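PDB 3ON5: BH1974 protein from Bacillus halodurans, which is probably an XdhC-type accessory protein connected with xanthine dehydrogenase, whose relatives handle the molybdenum cofactor of that enzyme. Local coordinates for residues P213-A218 with P241-I246; I23-T28 with T63-L68. All blocks are in the same frame, centred on the assembly; numbering follows the deposited sequence.

Contact 1 of 2, residues P213-A218 with P241-I246; sequences PLVTFA and PDADEI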
loop_
_atom_site.group_PDB
_atom_site.type_symbol
_atom_site.label_atom_id
_atom_site.label_comp_id
_atom_site.label_asym_id
_atom_site.label_seq_id
_atom_site.Cartn_x
_atom_site.Cartn_y
_atom_site.Cartn_z
ATOM N N PRO A 213 0.735 -27.943 4.011
ATOM C CA PRO A 213 0.721 -26.971 5.127
ATOM C C PRO A 213 1.922 -27.132 6.059
ATOM O O PRO A 213 2.459 -26.124 6.514
ATOM C CB PRO A 213 -0.585 -27.272 5.873
ATOM C CG PRO A 213 -1.059 -28.552 5.395
ATOM C CD PRO A 213 -0.472 -28.803 4.053
ATOM N N LEU A 214 2.363 -28.378 6.310
ATOM C CA LEU A 214 3.513 -28.671 7.151
ATOM C C LEU A 214 4.792 -28.072 6.555
ATOM O O LEU A 214 5.599 -27.526 7.305
ATOM C CB LEU A 214 3.654 -30.187 7.321
ATOM C CG LEU A 214 4.882 -30.684 8.050
ATOM C CD1 LEU A 214 4.792 -30.407 9.523
ATOM C CD2 LEU A 214 5.045 -32.134 7.822
ATOM N N VAL A 215 4.974 -28.169 5.223
ATOM C CA VAL A 215 6.137 -27.608 4.531
ATOM C C VAL A 215 6.120 -26.081 4.725
ATOM O O VAL A 215 7.152 -25.519 5.072
ATOM C CB VAL A 215 6.199 -28.016 3.024
ATOM C CG1 VAL A 215 7.314 -27.289 2.279
ATOM C CG2 VAL A 215 6.368 -29.527 2.880
ATOM N N THR A 216 4.943 -25.426 4.577
ATOM C CA THR A 216 4.804 -23.980 4.727
ATOM C C THR A 216 5.123 -23.544 6.166
ATOM O O THR A 216 5.924 -22.635 6.365
ATOM C CB THR A 216 3.395 -23.576 4.325
ATOM O OG1 THR A 216 3.257 -23.821 2.935
ATOM C CG2 THR A 216 3.088 -22.111 4.616
ATOM N N PHE A 217 4.502 -24.171 7.157
ATOM C CA PHE A 217 4.712 -23.799 8.542
ATOM C C PHE A 217 6.167 -24.060 8.938
ATOM O O PHE A 217 6.775 -23.181 9.522
ATOM C CB PHE A 217 3.736 -24.541 9.463
ATOM C CG PHE A 217 2.255 -24.309 9.200
ATOM C CD1 PHE A 217 1.809 -23.128 8.622
ATOM C CD2 PHE A 217 1.303 -25.219 9.639
ATOM C CE1 PHE A 217 0.441 -22.902 8.413
ATOM C CE2 PHE A 217 -0.064 -24.994 9.425
ATOM C CZ PHE A 217 -0.483 -23.833 8.825
ATOM N N ALA A 218 6.755 -25.197 8.543
ATOM C CA ALA A 218 8.145 -25.508 8.884
ATOM C C ALA A 218 9.120 -24.579 8.195
ATOM O O ALA A 218 10.110 -24.207 8.806
ATOM C CB ALA A 218 8.471 -26.933 8.515
ATOM N N PRO A 241 5.809 -24.951 -2.958
ATOM C CA PRO A 241 6.695 -23.858 -3.382
ATOM C C PRO A 241 7.729 -23.461 -2.322
ATOM O O PRO A 241 8.713 -22.804 -2.664
ATOM C CB PRO A 241 5.723 -22.706 -3.622
ATOM C CG PRO A 241 4.570 -23.005 -2.762
ATOM C CD PRO A 241 4.416 -24.474 -2.826
ATOM N N ASP A 242 7.517 -23.835 -1.052
ATOM C CA ASP A 242 8.425 -23.462 0.036
ATOM C C ASP A 242 9.466 -24.551 0.329
ATOM O O ASP A 242 10.388 -24.308 1.119
ATOM C CB ASP A 242 7.610 -23.179 1.302
ATOM C CG ASP A 242 6.689 -21.990 1.171
ATOM O OD1 ASP A 242 7.160 -20.922 0.700
ATOM O OD2 ASP A 242 5.510 -22.104 1.587
ATOM N N ALA A 243 9.307 -25.746 -0.279
ATOM C CA ALA A 243 10.233 -26.862 -0.113
ATOM C C ALA A 243 11.532 -26.548 -0.797
ATOM O O ALA A 243 11.528 -26.054 -1.927
ATOM C CB ALA A 243 9.642 -28.161 -0.661
ATOM N N ASP A 244 12.639 -26.796 -0.103
ATOM C CA ASP A 244 13.986 -26.565 -0.602
ATOM C C ASP A 244 14.361 -27.660 -1.606
ATOM O O ASP A 244 14.981 -27.378 -2.627
ATOM C CB ASP A 244 14.958 -26.514 0.565
ATOM C CG ASP A 244 14.648 -25.370 1.509
ATOM O OD1 ASP A 244 15.107 -24.239 1.235
ATOM O OD2 ASP A 244 13.866 -25.585 2.477
ATOM N N GLU A 245 13.941 -28.903 -1.338
ATOM C CA GLU A 245 14.154 -30.050 -2.218
ATOM C C GLU A 245 12.917 -30.902 -2.281
ATOM O O GLU A 245 12.281 -31.136 -1.256
ATOM C CB GLU A 245 15.345 -30.921 -1.767
ATOM C CG GLU A 245 16.708 -30.262 -1.832
ATOM C CD GLU A 245 17.851 -31.166 -1.405
ATOM O OE1 GLU A 245 18.040 -32.225 -2.047
ATOM O OE2 GLU A 245 18.590 -30.789 -0.463
ATOM N N ILE A 246 12.575 -31.356 -3.483
ATOM C CA ILE A 246 11.502 -32.307 -3.751
ATOM C C ILE A 246 12.189 -33.466 -4.487
ATOM O O ILE A 246 12.650 -33.253 -5.610
ATOM C CB ILE A 246 10.270 -31.701 -4.511
ATOM C CG1 ILE A 246 9.766 -30.371 -3.911
ATOM C CG2 ILE A 246 9.140 -32.738 -4.645
ATOM C CD1 ILE A 246 8.757 -29.637 -4.786
#
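V215 and T216, consecutive residues of helix 211-221, meet the loop that leads into strand 245-248 in two different ways. V215 points at the loop and lays CG1 against its backbone, 3.6 Å from A243 N; the same methyl reaches A243 CB at 3.9 Å. This branch stands anti to the backbone N (chi1 173°), which carries it outward from the helix to the D242-A243 peptide. V215 also packs on T225 and V227 of strand 223-229, next to strand 245-248 in the parallel sheet.

T216 and D242 approach at a slant. D242 sets out toward the helix, and its OD2 comes to 3.1 Å from T216 OG1. With chi1 at -66° the T216 hydroxyl lies beside its own backbone N, near the carbonyl of P212 one turn earlier, to which it can make a weak bond. The chemistry is thus split between a valine methyl laid against the D242-A243 peptide and the A243 methyl and, next to it, a partly exposed hydroxyl-carboxylate pair in which the hydroxyl has one proton for two acceptors, D242 OD2 and P212 O.

Contact 2 of 2, residues I23-T28 with T63-L68; sequences IELLET and TQVGLL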
loop_
_atom_site.group_PDB
_atom_site.type_symbol
_atom_site.label_atom_id
_atom_site.label_comp_id
_atom_site.label_asym_id
_atom_site.label_seq_id
_atom_site.Cartn_x
_atom_site.Cartn_y
_atom_site.Cartn_z
ATOM N N ILE A 23 20.743 -16.997 8.540
ATOM C CA ILE A 23 21.111 -17.204 7.123
ATOM C C ILE A 23 20.246 -16.291 6.197
ATOM O O ILE A 23 20.738 -15.836 5.171
ATOM C CB ILE A 23 21.024 -18.716 6.685
ATOM C CG1 ILE A 23 21.777 -18.988 5.342
ATOM C CG2 ILE A 23 19.593 -19.275 6.693
ATOM C CD1 ILE A 23 22.095 -20.488 4.960
ATOM N N GLU A 24 18.995 -16.019 6.573
ATOM C CA GLU A 24 18.093 -15.164 5.803
ATOM C C GLU A 24 18.497 -13.684 6.011
ATOM O O GLU A 24 18.415 -12.896 5.070
ATOM C CB GLU A 24 16.604 -15.413 6.187
ATOM C CG GLU A 24 16.114 -16.867 6.159
ATOM C CD GLU A 24 16.100 -17.624 4.839
ATOM O OE1 GLU A 24 17.172 -17.759 4.204
ATOM O OE2 GLU A 24 15.032 -18.184 4.500
ATOM N N LEU A 25 18.975 -13.327 7.227
ATOM C CA LEU A 25 19.428 -11.976 7.531
ATOM C C LEU A 25 20.716 -11.680 6.784
ATOM O O LEU A 25 20.830 -10.629 6.162
ATOM C CB LEU A 25 19.627 -11.797 9.031
ATOM C CG LEU A 25 19.472 -10.358 9.561
ATOM C CD1 LEU A 25 17.983 -9.962 9.711
ATOM C CD2 LEU A 25 20.120 -10.228 10.902
ATOM N N LEU A 26 21.669 -12.625 6.809
ATOM C CA LEU A 26 22.936 -12.535 6.092
ATOM C C LEU A 26 22.705 -12.587 4.582
ATOM O O LEU A 26 23.515 -12.050 3.825
ATOM C CB LEU A 26 23.903 -13.656 6.514
ATOM C CG LEU A 26 24.412 -13.703 7.947
ATOM C CD1 LEU A 26 25.348 -14.850 8.118
ATOM C CD2 LEU A 26 25.161 -12.431 8.334
ATOM N N GLU A 27 21.616 -13.242 4.139
ATOM C CA GLU A 27 21.242 -13.338 2.730
ATOM C C GLU A 27 20.885 -11.950 2.224
ATOM O O GLU A 27 21.335 -11.579 1.144
ATOM C CB GLU A 27 20.069 -14.326 2.526
ATOM C CG GLU A 27 19.804 -14.720 1.075
ATOM C CD GLU A 27 18.779 -15.823 0.859
ATOM O OE1 GLU A 27 18.822 -16.838 1.594
ATOM O OE2 GLU A 27 17.994 -15.712 -0.111
ATOM N N THR A 28 20.122 -11.175 3.032
ATOM C CA THR A 28 19.633 -9.816 2.774
ATOM C C THR A 28 20.826 -8.849 2.481
ATOM O O THR A 28 20.681 -7.973 1.620
ATOM C CB THR A 28 18.789 -9.358 3.975
ATOM O OG1 THR A 28 17.715 -10.288 4.137
ATOM C CG2 THR A 28 18.211 -7.958 3.818
ATOM N N THR A 63 13.452 0.746 5.471
ATOM C CA THR A 63 12.992 -0.590 5.795
ATOM C C THR A 63 13.907 -1.139 6.884
ATOM O O THR A 63 15.063 -0.728 7.029
ATOM C CB THR A 63 12.960 -1.435 4.508
ATOM O OG1 THR A 63 11.884 -0.943 3.722
ATOM C CG2 THR A 63 12.760 -2.944 4.740
ATOM N N GLN A 64 13.334 -2.036 7.682
ATOM C CA GLN A 64 13.975 -2.759 8.765
ATOM C C GLN A 64 13.730 -4.235 8.558
ATOM O O GLN A 64 12.637 -4.634 8.151
ATOM C CB GLN A 64 13.463 -2.262 10.124
ATOM C CG GLN A 64 14.013 -0.883 10.445
ATOM C CD GLN A 64 12.992 0.069 10.985
ATOM O OE1 GLN A 64 12.224 -0.242 11.909
ATOM N NE2 GLN A 64 13.027 1.292 10.467
ATOM N N VAL A 65 14.771 -5.028 8.757
ATOM C CA VAL A 65 14.746 -6.471 8.598
ATOM C C VAL A 65 14.915 -7.070 10.000
ATOM O O VAL A 65 16.024 -7.078 10.533
ATOM C CB VAL A 65 15.835 -6.925 7.590
ATOM C CG1 VAL A 65 15.786 -8.429 7.356
ATOM C CG2 VAL A 65 15.726 -6.172 6.263
ATOM N N GLY A 66 13.804 -7.513 10.589
ATOM C CA GLY A 66 13.726 -8.065 11.941
ATOM C C GLY A 66 13.127 -7.065 12.919
ATOM O O GLY A 66 12.782 -5.936 12.532
ATOM N N LEU A 67 12.937 -7.490 14.191
ATOM C CA LEU A 67 12.492 -6.610 15.291
ATOM C C LEU A 67 13.144 -7.098 16.583
ATOM O O LEU A 67 13.557 -8.264 16.677
ATOM C CB LEU A 67 10.960 -6.431 15.473
ATOM C CG LEU A 67 10.121 -7.603 15.980
ATOM C CD1 LEU A 67 8.899 -7.118 16.741
ATOM C CD2 LEU A 67 9.735 -8.511 14.858
ATOM N N LEU A 68 13.261 -6.183 17.559
ATOM C CA LEU A 68 13.903 -6.442 18.847
ATOM C C LEU A 68 12.911 -6.199 20.022
ATOM O O LEU A 68 13.004 -6.863 21.068
ATOM C CB LEU A 68 15.167 -5.553 18.988
ATOM C CG LEU A 68 16.265 -5.671 17.897
ATOM C CD1 LEU A 68 17.387 -4.717 18.159
ATOM C CD2 LEU A 68 16.829 -7.082 17.790
#
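V65 meets L25 and T28 of helix 22-30 with its two branches, one methyl for each. Its CG1 lies 3.6 Å from L25 CD1, while CG2 faces the methyl CG2 of T28 at 3.9 Å. The two pairs differ in direction: V65 and T28 reach for each other tip to tip, whereas L25 and V65 run past one another in opposite senses. The leucine starts out alongside the other segment, and its CG, roughly anti to the backbone N (chi1 -153°), brings CD1 over V65, also within 3.6 Å of V65 O. No hydrogen bond joins the segments; the join is made by apolar side chains.

T28 is fixed from behind. Its OG1 donates to E24 O, one turn back, at 2.9 Å with a C=O...donor angle of 148°, and the same carbonyl accepts from T28 N. This grip holds the hydroxyl toward the helix and leaves CG2 turned to V65. A serine here takes away CG2, which would probably leave a gap beside V65 CG2 and weaken the hold of the helix on the strand.

Further out, V65 pairs through its backbone with L57 of strand 55-59, and L25 also packs on M55 of the same strand. Helix 22-30 is tied down on other sides: I23 and L26 pack on helix 124-139, and E24 makes a salt bridge to K199. G66 follows V65 with a positive phi (104°), where a CB would press on the V65 carbonyl O. The arrangement is a helix laid beside the short strand 64-65, outermost in its chain's antiparallel five-stranded sheet, a helix-on-sheet packing that joins helix 22-30 to the edge of that sheet in the XdhC/CoxI-type N-terminal part.

How the contacts relate
Contact 2 is complete before contact 1 begins along the chain, and their centres are 21 Å apart, with nearest atoms about 7 Å apart and no touch. They share no helix, strand or sheet. Contact 2 belongs to the antiparallel five-stranded sheet of the N-terminal part, contact 1 to the parallel sheet of the XdhC Rossmann domain. In both, a helix packs at or next to a strand that is outermost within its chain, 64-65 in one and 245-248 in the other. Each also lies near a subunit interface: F217 meets F217 of the second subunit, while L67 packs on P326 of the second and T63 on P232 of the third. The N-terminal part of one subunit thus touches the Rossmann domains of two others.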